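Local coordinates for variant surface glycoprotein MITat 1.13 (Trypanosoma brucei, PDB 6Z8H), which probably forms the surface coat of the parasite, whose exchange for antigenically distinct variants lets the trypanosome evade the host immune response, at residues Cys98-Val109 / Ala270-Ser281; Arg82-Asp93 / Asn293-Leu304. One frame throughout, in Å; residues are numbered along the deposited sequence.

In the fold
Both interactions use helix 78-129, one arm of the long helical hairpin that forms the body of this A-type variant surface glycoprotein. In interaction 1 the end of helix 260-273 and the chain after it are joined to residues 98-109 by a disulfide; in interaction 2 the short helix 294-304 packs antiparallel on residues 82-93. Their centres are about 27 Å apart and their nearest atoms about 5 Å. The centre of interaction 1 is about 12 Å from the centre of the chain, that of interaction 2 about 36 Å, near one end of the molecule. Both reach the second subunit. The side chain of Ala-270 is about 13 Å from an N-acetylglucosamine of a glycan attached to the protein.

Interaction 1 of 2, residues Cys98-Val109 / Ala270-Ser281; sequences CRRELATARPLV and AIRSAGASTPCS. With SO4 (sulfate ion), chain G.
Cys-98 and Cys-280 both carry SG anti to the backbone N (chi1 160° and -171°), which brings the two sulfurs together in a disulfide of 2.0 Å, SG to SG, with a torsion of -86° about the S-S bond. One helical turn on, Glu-101, extended beyond CG, brings its carboxylate to the backbone of Cys-280, while its CB lies against Pro-279 CB. Its OE1 offers the anti lone pair, away from OE2, to Cys-280 N at 2.9 Å. The same oxygen accepts from water 1, which also donates to Thr-278 O and accepts from Ser-281 N, so the turn around Pro-279 is tied to the long helix both directly and through water. Next to these bonds Leu-102 lies at about a right angle to the proline, CD2 against Pro-279 CG at 3.8 Å, while its CD1 meets Cys-280 CB. Helix 260-273 ends here in a Schellman motif: Gly-275 has positive phi, and Ala-276 N bonds back to Ile-271 O. The reversal turns Ala-276 onto helix 78-129, where its CB meets Ala-105 CB at 3.8 Å; small side chains let the backbones come close. Leu-108 packs into the bend, its CD1 pressed to 3.5 Å from Ala-274 CB, tighter than ordinary van der Waals contact, and its CB against Ile-271 CG1 at 3.9 Å. Ile-271 CD1 reaches Val-109 CG2. Helix 34-75 flanks the packing, with Glu-59 touching Cys-98 and Leu-102, and Tyr-48 touching Ile-271. The CB of Arg-106 is directed away from residues 270-281, and the chain, bent at chi3, gives NE to O1 of a sulfate at 2.8 Å; Tyr-52 and, from the second subunit, Tyr-52 and Arg-106 also bind this ion, probably from the crystallisation liquor.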
loop_
_atom_site.group_PDB
_atom_site.type_symbol
_atom_site.label_atom_id
_atom_site.label_comp_id
_atom_site.label_asym_id
_atom_site.label_seq_id
_atom_site.Cartn_x
_atom_site.Cartn_y
_atom_site.Cartn_z
ATOM N N CYS A 98 4.211 20.378 -4.214
ATOM C CA CYS A 98 4.130 19.316 -3.215
ATOM C C CYS A 98 3.076 18.288 -3.604
ATOM O O CYS A 98 3.336 17.076 -3.617
ATOM C CB CYS A 98 3.802 19.985 -1.875
ATOM S SG CYS A 98 3.096 18.870 -0.655
ATOM N N ARG A 99 1.886 18.755 -3.952
ATOM C CA ARG A 99 0.809 17.846 -4.303
ATOM C C ARG A 99 1.101 17.106 -5.595
ATOM O O ARG A 99 0.822 15.907 -5.691
ATOM C CB ARG A 99 -0.486 18.642 -4.431
ATOM C CG ARG A 99 -1.028 19.092 -3.136
ATOM C CD ARG A 99 -2.162 20.068 -3.369
ATOM N NE ARG A 99 -2.809 20.353 -2.106
ATOM C CZ ARG A 99 -3.735 21.306 -1.945
ATOM N NH1 ARG A 99 -4.084 22.095 -2.969
ATOM N NH2 ARG A 99 -4.280 21.514 -0.751
ATOM N N ARG A 100 1.711 17.761 -6.574
ATOM C CA ARG A 100 1.993 17.093 -7.842
ATOM C C ARG A 100 3.072 16.038 -7.677
ATOM O O ARG A 100 2.992 14.965 -8.282
ATOM C CB ARG A 100 2.410 18.111 -8.896
ATOM C CG ARG A 100 1.239 18.951 -9.305
ATOM C CD ARG A 100 1.526 19.941 -10.446
ATOM N NE ARG A 100 0.320 20.663 -10.836
ATOM C CZ ARG A 100 -0.496 20.306 -11.825
ATOM N NH1 ARG A 100 -0.235 19.219 -12.539
ATOM N NH2 ARG A 100 -1.571 21.042 -12.092
ATOM N N GLU A 101 4.067 16.326 -6.843
ATOM C CA GLU A 101 5.097 15.341 -6.559
ATOM C C GLU A 101 4.493 14.105 -5.911
ATOM O O GLU A 101 4.899 12.971 -6.212
ATOM C CB GLU A 101 6.159 15.974 -5.665
ATOM C CG GLU A 101 7.115 16.894 -6.440
ATOM C CD GLU A 101 8.178 17.569 -5.568
ATOM O OE1 GLU A 101 8.103 17.501 -4.314
ATOM O OE2 GLU A 101 9.077 18.198 -6.157
ATOM N N LEU A 102 3.589 14.302 -4.953
ATOM C CA LEU A 102 2.918 13.168 -4.328
ATOM C C LEU A 102 2.093 12.384 -5.333
ATOM O O LEU A 102 2.126 11.154 -5.322
ATOM C CB LEU A 102 2.098 13.622 -3.127
ATOM C CG LEU A 102 2.870 13.991 -1.877
ATOM C CD1 LEU A 102 2.076 14.739 -0.871
ATOM C CD2 LEU A 102 3.427 12.687 -1.258
ATOM N N ALA A 103 1.352 13.053 -6.214
ATOM C CA ALA A 103 0.522 12.331 -7.173
ATOM C C ALA A 103 1.369 11.518 -8.146
ATOM O O ALA A 103 0.985 10.408 -8.532
ATOM C CB ALA A 103 -0.371 13.320 -7.919
ATOM N N THR A 104 2.548 12.027 -8.517
ATOM C CA THR A 104 3.445 11.263 -9.389
ATOM C C THR A 104 4.026 10.051 -8.651
ATOM O O THR A 104 4.129 8.935 -9.205
ATOM C CB THR A 104 4.561 12.179 -9.908
ATOM O OG1 THR A 104 3.973 13.224 -10.697
ATOM C CG2 THR A 104 5.592 11.433 -10.765
ATOM N N ALA A 105 4.397 10.248 -7.385
ATOM C CA ALA A 105 5.000 9.170 -6.616
ATOM C C ALA A 105 3.991 8.089 -6.248
ATOM O O ALA A 105 4.368 6.909 -6.143
ATOM C CB ALA A 105 5.582 9.718 -5.319
ATOM N N ARG A 106 2.724 8.445 -6.032
ATOM C CA ARG A 106 1.723 7.560 -5.446
ATOM C C ARG A 106 1.676 6.225 -6.187
ATOM O O ARG A 106 1.847 5.178 -5.539
ATOM C CB ARG A 106 0.356 8.260 -5.372
ATOM C CG ARG A 106 -0.767 7.350 -4.873
ATOM C CD ARG A 106 -2.075 8.132 -4.674
ATOM N NE ARG A 106 -1.987 9.058 -3.537
ATOM C CZ ARG A 106 -2.086 10.385 -3.602
ATOM N NH1 ARG A 106 -2.322 10.997 -4.767
ATOM N NH2 ARG A 106 -1.974 11.112 -2.482
ATOM N N PRO A 107 1.459 6.182 -7.511
ATOM C CA PRO A 107 1.331 4.856 -8.159
ATOM C C PRO A 107 2.632 4.059 -8.174
ATOM O O PRO A 107 2.599 2.823 -8.220
ATOM C CB PRO A 107 0.859 5.189 -9.582
ATOM C CG PRO A 107 1.293 6.640 -9.795
ATOM C CD PRO A 107 1.166 7.292 -8.446
ATOM N N LEU A 108 3.783 4.729 -8.177
ATOM C CA LEU A 108 5.058 4.017 -8.126
ATOM C C LEU A 108 5.270 3.381 -6.758
ATOM O O LEU A 108 5.711 2.231 -6.664
ATOM C CB LEU A 108 6.177 5.007 -8.452
ATOM C CG LEU A 108 6.074 5.654 -9.833
ATOM C CD1 LEU A 108 7.076 6.800 -9.960
ATOM C CD2 LEU A 108 6.289 4.650 -10.940
ATOM N N VAL A 109 4.932 4.087 -5.684
ATOM C CA VAL A 109 5.052 3.540 -4.341
ATOM C C VAL A 109 4.067 2.405 -4.152
ATOM O O VAL A 109 4.427 1.346 -3.620
ATOM C CB VAL A 109 4.866 4.647 -3.296
ATOM C CG1 VAL A 109 4.766 4.074 -1.890
ATOM C CG2 VAL A 109 5.983 5.659 -3.394
ATOM N N ALA A 270 12.109 1.899 -10.216
ATOM C CA ALA A 270 11.173 2.783 -10.913
ATOM C C ALA A 270 10.903 4.064 -10.135
ATOM O O ALA A 270 10.693 5.130 -10.732
ATOM C CB ALA A 270 9.854 2.058 -11.179
ATOM N N ILE A 271 10.892 3.977 -8.806
ATOM C CA ILE A 271 10.681 5.164 -8.000
ATOM C C ILE A 271 11.863 6.101 -8.166
ATOM O O ILE A 271 11.701 7.303 -8.393
ATOM C CB ILE A 271 10.459 4.805 -6.521
ATOM C CG1 ILE A 271 9.224 3.930 -6.330
ATOM C CG2 ILE A 271 10.336 6.093 -5.681
ATOM C CD1 ILE A 271 9.095 3.398 -4.920
ATOM N N ARG A 272 13.078 5.557 -8.084
ATOM C CA ARG A 272 14.279 6.375 -8.220
ATOM C C ARG A 272 14.388 6.973 -9.618
ATOM O O ARG A 272 14.732 8.149 -9.776
ATOM C CB ARG A 272 15.513 5.526 -7.891
ATOM C CG ARG A 272 15.441 4.852 -6.533
ATOM C CD ARG A 272 16.816 4.376 -6.073
ATOM N NE ARG A 272 17.392 3.467 -7.046
ATOM C CZ ARG A 272 17.203 2.152 -7.052
ATOM N NH1 ARG A 272 16.440 1.566 -6.136
ATOM N NH2 ARG A 272 17.769 1.418 -7.997
ATOM N N SER A 273 14.045 6.200 -10.646
ATOM C CA SER A 273 14.182 6.698 -12.012
ATOM C C SER A 273 13.245 7.866 -12.272
ATOM O O SER A 273 13.572 8.766 -13.057
ATOM C CB SER A 273 13.890 5.578 -13.008
ATOM O OG SER A 273 14.910 4.601 -12.959
ATOM N N ALA A 274 12.095 7.883 -11.609
ATOM C CA ALA A 274 11.146 8.982 -11.742
ATOM C C ALA A 274 11.500 10.179 -10.866
ATOM O O ALA A 274 10.831 11.214 -10.936
ATOM C CB ALA A 274 9.741 8.482 -11.398
ATOM N N GLY A 275 12.545 10.070 -10.058
ATOM C CA GLY A 275 12.860 11.102 -9.093
ATOM C C GLY A 275 11.813 11.289 -8.029
ATOM O O GLY A 275 11.615 12.421 -7.555
ATOM N N ALA A 276 11.122 10.214 -7.652
ATOM C CA ALA A 276 9.950 10.280 -6.791
ATOM C C ALA A 276 10.200 9.751 -5.384
ATOM O O ALA A 276 9.238 9.468 -4.656
ATOM C CB ALA A 276 8.790 9.525 -7.433
ATOM N N SER A 277 11.471 9.614 -4.983
ATOM C CA SER A 277 11.772 9.026 -3.688
ATOM C C SER A 277 11.435 9.930 -2.517
ATOM O O SER A 277 11.194 9.433 -1.419
ATOM C CB SER A 277 13.251 8.641 -3.616
ATOM O OG SER A 277 13.618 7.693 -4.604
ATOM N N THR A 278 11.420 11.246 -2.698
ATOM C CA THR A 278 11.252 12.174 -1.578
ATOM C C THR A 278 10.276 13.267 -1.982
ATOM O O THR A 278 10.644 14.447 -2.068
ATOM C CB THR A 278 12.584 12.797 -1.138
ATOM O OG1 THR A 278 13.254 13.434 -2.248
ATOM C CG2 THR A 278 13.544 11.764 -0.523
ATOM N N PRO A 279 9.026 12.908 -2.234
ATOM C CA PRO A 279 8.036 13.907 -2.663
ATOM C C PRO A 279 7.642 14.846 -1.542
ATOM O O PRO A 279 7.624 14.510 -0.366
ATOM C CB PRO A 279 6.832 13.056 -3.079
ATOM C CG PRO A 279 6.953 11.819 -2.201
ATOM C CD PRO A 279 8.454 11.554 -2.087
ATOM N N CYS A 280 7.284 16.073 -1.936
ATOM C CA CYS A 280 6.746 17.077 -1.014
ATOM C C CYS A 280 7.678 17.300 0.178
ATOM O O CYS A 280 7.261 17.254 1.339
ATOM C CB CYS A 280 5.342 16.727 -0.521
ATOM S SG CYS A 280 4.675 18.197 0.410
ATOM N N SER A 281 8.961 17.529 -0.111
ATOM C CA SER A 281 9.904 17.771 0.973
ATOM C C SER A 281 9.944 19.230 1.422
ATOM O O SER A 281 10.529 19.512 2.473
ATOM C CB SER A 281 11.324 17.343 0.583
ATOM O OG SER A 281 11.859 18.098 -0.479
HETATM S S SO4 G . -1.712 7.354 -0.150
HETATM O O1 SO4 G . -2.489 7.322 -1.360
HETATM O O2 SO4 G . -1.145 8.665 0.020
HETATM O O3 SO4 G . -0.656 6.381 -0.234
HETATM O O4 SO4 G . -2.558 7.048 0.971
HETATM O O HOH W 1 10.449 17.071 -2.772
#

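Interaction 2 of 2, residues Arg82-Asp93 / Asn293-Leu304; sequences RKILPLLGAAAD and NPKFKLMVIKAL
The Phe-296 ring meets Pro-86 O at its edge, nearly in plane, with CD1 3.3 Å from that oxygen, while Val-300 CG2 of its own helix lies over one face, offset toward the rim. Pro-86 CB touches the same CD1 at 3.6 Å. Phe-296 CA also makes a CA-H...O contact with Pro-86 O. The Arg-82 guanidinium holds Ala-303 O at its edge, NH1 donating over 2.8 Å, and water 2 bridges this NH1 to Lys-302 O. At the other end the Asp-93 carboxylate and Asn-293 amide are nearly coplanar, 8° apart; ND2 donates to the anti lone pair of OD2 at 2.9 Å. Lys-295 NZ closes a two-pronged salt bridge on the syn side of the Asp-93 carboxylate, 3.0 Å from both OD1 and OD2, so that OD2 accepts from both NZ and Asn-293 ND2. Asn-293, the N-cap of helix 294-304, uses its OD1 for Lys-295 N.

The two helices run antiparallel at 160°, their axes 7.6 Å apart at closest. Between the polar ends Pro-86 fits against Phe-296, Val-300 and Met-299, whose CG, anti to its backbone N (chi1 -171°), comes within 3.5 Å of Pro-86 N. Helix 318-329 covers this core through Tyr-329 and Ile-325. Held by Asn-293 and Lys-295 beside the N-terminus of helix 294-304, Asp-93 would probably be stabilised as the anion, while Arg-82 meets the carbonyl end.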
loop_
_atom_site.group_PDB
_atom_site.type_symbol
_atom_site.label_atom_id
_atom_site.label_comp_id
_atom_site.label_asym_id
_atom_site.label_seq_id
_atom_site.Cartn_x
_atom_site.Cartn_y
_atom_site.Cartn_z
ATOM N N ARG A 82 0.599 43.521 4.726
ATOM C CA ARG A 82 1.719 43.714 3.825
ATOM C C ARG A 82 2.827 42.695 4.080
ATOM O O ARG A 82 3.566 42.381 3.146
ATOM C CB ARG A 82 2.250 45.140 3.964
ATOM C CG ARG A 82 1.298 46.190 3.406
ATOM C CD ARG A 82 1.844 47.560 3.676
ATOM N NE ARG A 82 0.949 48.629 3.264
ATOM C CZ ARG A 82 0.846 49.079 2.020
ATOM N NH1 ARG A 82 1.557 48.531 1.043
ATOM N NH2 ARG A 82 0.024 50.070 1.744
ATOM N N LYS A 83 2.985 42.215 5.320
ATOM C CA LYS A 83 3.939 41.142 5.632
ATOM C C LYS A 83 3.452 39.779 5.139
ATOM O O LYS A 83 4.263 38.902 4.878
ATOM C CB LYS A 83 4.180 41.099 7.148
ATOM C CG LYS A 83 4.765 42.427 7.726
ATOM C CD LYS A 83 4.840 42.434 9.248
ATOM C CE LYS A 83 5.644 43.612 9.762
ATOM N NZ LYS A 83 5.794 43.555 11.251
ATOM N N ILE A 84 2.154 39.594 4.935
ATOM C CA ILE A 84 1.614 38.304 4.505
ATOM C C ILE A 84 1.545 38.186 2.984
ATOM O O ILE A 84 1.777 37.102 2.433
ATOM C CB ILE A 84 0.227 38.111 5.138
ATOM C CG1 ILE A 84 0.317 38.179 6.657
ATOM C CG2 ILE A 84 -0.406 36.830 4.650
ATOM C CD1 ILE A 84 -0.993 38.169 7.336
ATOM N N LEU A 85 1.225 39.282 2.284
ATOM C CA LEU A 85 1.077 39.192 0.834
ATOM C C LEU A 85 2.257 38.552 0.110
ATOM O O LEU A 85 2.014 37.764 -0.818
ATOM C CB LEU A 85 0.716 40.559 0.251
ATOM C CG LEU A 85 -0.589 41.164 0.739
ATOM C CD1 LEU A 85 -0.904 42.440 -0.067
ATOM C CD2 LEU A 85 -1.751 40.217 0.665
ATOM N N PRO A 86 3.521 38.834 0.443
ATOM C CA PRO A 86 4.625 38.197 -0.295
ATOM C C PRO A 86 4.725 36.696 -0.085
ATOM O O PRO A 86 5.476 36.046 -0.816
ATOM C CB PRO A 86 5.882 38.902 0.250
ATOM C CG PRO A 86 5.358 40.245 0.735
ATOM C CD PRO A 86 4.001 39.929 1.309
ATOM N N LEU A 87 4.018 36.160 0.897
ATOM C CA LEU A 87 4.027 34.730 1.141
ATOM C C LEU A 87 3.009 33.991 0.301
ATOM O O LEU A 87 3.137 32.767 0.136
ATOM C CB LEU A 87 3.770 34.503 2.625
ATOM C CG LEU A 87 4.677 35.256 3.605
ATOM C CD1 LEU A 87 4.196 35.032 5.072
ATOM C CD2 LEU A 87 6.156 34.928 3.454
ATOM N N LEU A 88 1.994 34.665 -0.229
ATOM C CA LEU A 88 0.856 33.916 -0.757
ATOM C C LEU A 88 1.162 33.195 -2.066
ATOM O O LEU A 88 0.863 32.010 -2.204
ATOM C CB LEU A 88 -0.329 34.856 -0.963
ATOM C CG LEU A 88 -1.108 35.222 0.294
ATOM C CD1 LEU A 88 -2.030 36.427 0.045
ATOM C CD2 LEU A 88 -1.962 34.110 0.758
ATOM N N GLY A 89 1.729 33.879 -3.045
ATOM C CA GLY A 89 2.016 33.257 -4.325
ATOM C C GLY A 89 3.066 32.170 -4.179
ATOM O O GLY A 89 2.934 31.070 -4.725
ATOM N N ALA A 90 4.092 32.451 -3.388
ATOM C CA ALA A 90 5.152 31.484 -3.144
ATOM C C ALA A 90 4.594 30.254 -2.437
ATOM O O ALA A 90 5.000 29.113 -2.721
ATOM C CB ALA A 90 6.279 32.162 -2.341
ATOM N N ALA A 91 3.731 30.467 -1.448
ATOM C CA ALA A 91 3.099 29.340 -0.755
ATOM C C ALA A 91 2.225 28.516 -1.697
ATOM O O ALA A 91 2.196 27.283 -1.611
ATOM C CB ALA A 91 2.335 29.834 0.473
ATOM N N ALA A 92 1.469 29.154 -2.578
ATOM C CA ALA A 92 0.692 28.393 -3.557
ATOM C C ALA A 92 1.598 27.552 -4.461
ATOM O O ALA A 92 1.238 26.433 -4.839
ATOM C CB ALA A 92 -0.184 29.361 -4.365
ATOM N N ASP A 93 2.744 28.107 -4.853
ATOM C CA ASP A 93 3.724 27.366 -5.639
ATOM C C ASP A 93 4.204 26.141 -4.867
ATOM O O ASP A 93 4.228 25.025 -5.405
ATOM C CB ASP A 93 4.904 28.272 -5.970
ATOM C CG ASP A 93 4.642 29.161 -7.138
ATOM O OD1 ASP A 93 3.716 28.863 -7.915
ATOM O OD2 ASP A 93 5.389 30.154 -7.282
ATOM N N ASN A 293 11.649 32.423 -4.052
ATOM C CA ASN A 293 10.639 32.533 -5.081
ATOM C C ASN A 293 10.600 33.948 -5.643
ATOM O O ASN A 293 10.470 34.916 -4.880
ATOM C CB ASN A 293 9.277 32.136 -4.538
ATOM C CG ASN A 293 8.295 31.848 -5.640
ATOM O OD1 ASN A 293 8.107 32.649 -6.564
ATOM N ND2 ASN A 293 7.648 30.725 -5.543
ATOM N N PRO A 294 10.747 34.111 -6.960
ATOM C CA PRO A 294 10.624 35.453 -7.550
ATOM C C PRO A 294 9.352 36.182 -7.156
ATOM O O PRO A 294 9.376 37.405 -6.980
ATOM C CB PRO A 294 10.683 35.179 -9.063
ATOM C CG PRO A 294 11.384 33.884 -9.184
ATOM C CD PRO A 294 10.976 33.077 -7.986
ATOM N N LYS A 295 8.234 35.466 -7.014
ATOM C CA LYS A 295 6.977 36.103 -6.633
ATOM C C LYS A 295 7.070 36.706 -5.239
ATOM O O LYS A 295 6.469 37.751 -4.976
ATOM C CB LYS A 295 5.835 35.082 -6.714
ATOM C CG LYS A 295 5.592 34.569 -8.112
ATOM C CD LYS A 295 4.625 33.384 -8.111
ATOM C CE LYS A 295 4.421 32.801 -9.520
ATOM N NZ LYS A 295 3.792 31.428 -9.492
ATOM N N PHE A 296 7.873 36.104 -4.355
ATOM C CA PHE A 296 8.071 36.670 -3.023
ATOM C C PHE A 296 8.862 37.967 -3.113
ATOM O O PHE A 296 8.463 39.001 -2.557
ATOM C CB PHE A 296 8.817 35.646 -2.153
ATOM C CG PHE A 296 9.374 36.213 -0.891
ATOM C CD1 PHE A 296 8.554 36.421 0.201
ATOM C CD2 PHE A 296 10.728 36.511 -0.788
ATOM C CE1 PHE A 296 9.064 36.939 1.378
ATOM C CE2 PHE A 296 11.243 37.046 0.379
ATOM C CZ PHE A 296 10.429 37.255 1.459
ATOM N N LYS A 297 9.983 37.940 -3.819
ATOM C CA LYS A 297 10.769 39.161 -3.934
ATOM C C LYS A 297 9.964 40.263 -4.606
ATOM O O LYS A 297 10.047 41.431 -4.212
ATOM C CB LYS A 297 12.039 38.878 -4.716
ATOM C CG LYS A 297 12.899 37.777 -4.110
ATOM C CD LYS A 297 14.070 37.449 -5.003
ATOM C CE LYS A 297 14.555 36.034 -4.828
ATOM N NZ LYS A 297 15.404 35.614 -5.979
ATOM N N LEU A 298 9.208 39.925 -5.649
ATOM C CA LEU A 298 8.391 40.938 -6.314
ATOM C C LEU A 298 7.318 41.523 -5.397
ATOM O O LEU A 298 7.081 42.731 -5.417
ATOM C CB LEU A 298 7.776 40.390 -7.594
ATOM C CG LEU A 298 6.820 41.300 -8.352
ATOM C CD1 LEU A 298 7.568 42.566 -8.763
ATOM C CD2 LEU A 298 6.272 40.558 -9.546
ATOM N N MET A 299 6.570 40.686 -4.685
ATOM C CA MET A 299 5.559 41.195 -3.764
ATOM C C MET A 299 6.158 41.933 -2.569
ATOM O O MET A 299 5.489 42.808 -2.015
ATOM C CB MET A 299 4.573 40.078 -3.396
ATOM C CG MET A 299 3.358 40.512 -2.614
ATOM S SD MET A 299 2.397 41.835 -3.375
ATOM C CE MET A 299 1.665 41.044 -4.794
ATOM N N VAL A 300 7.402 41.644 -2.175
ATOM C CA VAL A 300 8.064 42.542 -1.229
ATOM C C VAL A 300 8.129 43.962 -1.784
ATOM O O VAL A 300 7.839 44.938 -1.079
ATOM C CB VAL A 300 9.461 42.015 -0.855
ATOM C CG1 VAL A 300 10.217 43.089 -0.118
ATOM C CG2 VAL A 300 9.339 40.756 -0.007
ATOM N N ILE A 301 8.494 44.097 -3.062
ATOM C CA ILE A 301 8.561 45.418 -3.690
ATOM C C ILE A 301 7.177 46.047 -3.751
ATOM O O ILE A 301 6.988 47.226 -3.434
ATOM C CB ILE A 301 9.170 45.286 -5.094
ATOM C CG1 ILE A 301 10.594 44.730 -5.009
ATOM C CG2 ILE A 301 9.166 46.658 -5.798
ATOM C CD1 ILE A 301 11.228 44.436 -6.353
ATOM N N LYS A 302 6.187 45.273 -4.183
ATOM C CA LYS A 302 4.859 45.832 -4.392
ATOM C C LYS A 302 4.220 46.252 -3.076
ATOM O O LYS A 302 3.590 47.315 -2.996
ATOM C CB LYS A 302 3.968 44.794 -5.099
ATOM C CG LYS A 302 4.363 44.498 -6.553
ATOM C CD LYS A 302 3.869 43.190 -7.088
ATOM C CE LYS A 302 2.556 43.232 -7.666
ATOM N NZ LYS A 302 2.381 44.249 -8.751
ATOM N N ALA A 303 4.339 45.415 -2.044
ATOM C CA ALA A 303 3.579 45.571 -0.813
ATOM C C ALA A 303 4.366 46.243 0.298
ATOM O O ALA A 303 3.760 46.885 1.158
ATOM C CB ALA A 303 3.087 44.199 -0.317
ATOM N N LEU A 304 5.694 46.077 0.334
ATOM C CA LEU A 304 6.502 46.611 1.420
ATOM C C LEU A 304 7.381 47.788 1.023
ATOM O O LEU A 304 7.900 48.458 1.918
ATOM C CB LEU A 304 7.363 45.509 2.047
ATOM C CG LEU A 304 6.577 44.440 2.811
ATOM C CD1 LEU A 304 7.464 43.239 3.188
ATOM C CD2 LEU A 304 5.939 45.025 4.058
HETATM O O HOH W 2 2.593 49.188 -1.455
HETATM O O HOH W 3 8.223 28.936 -3.489
#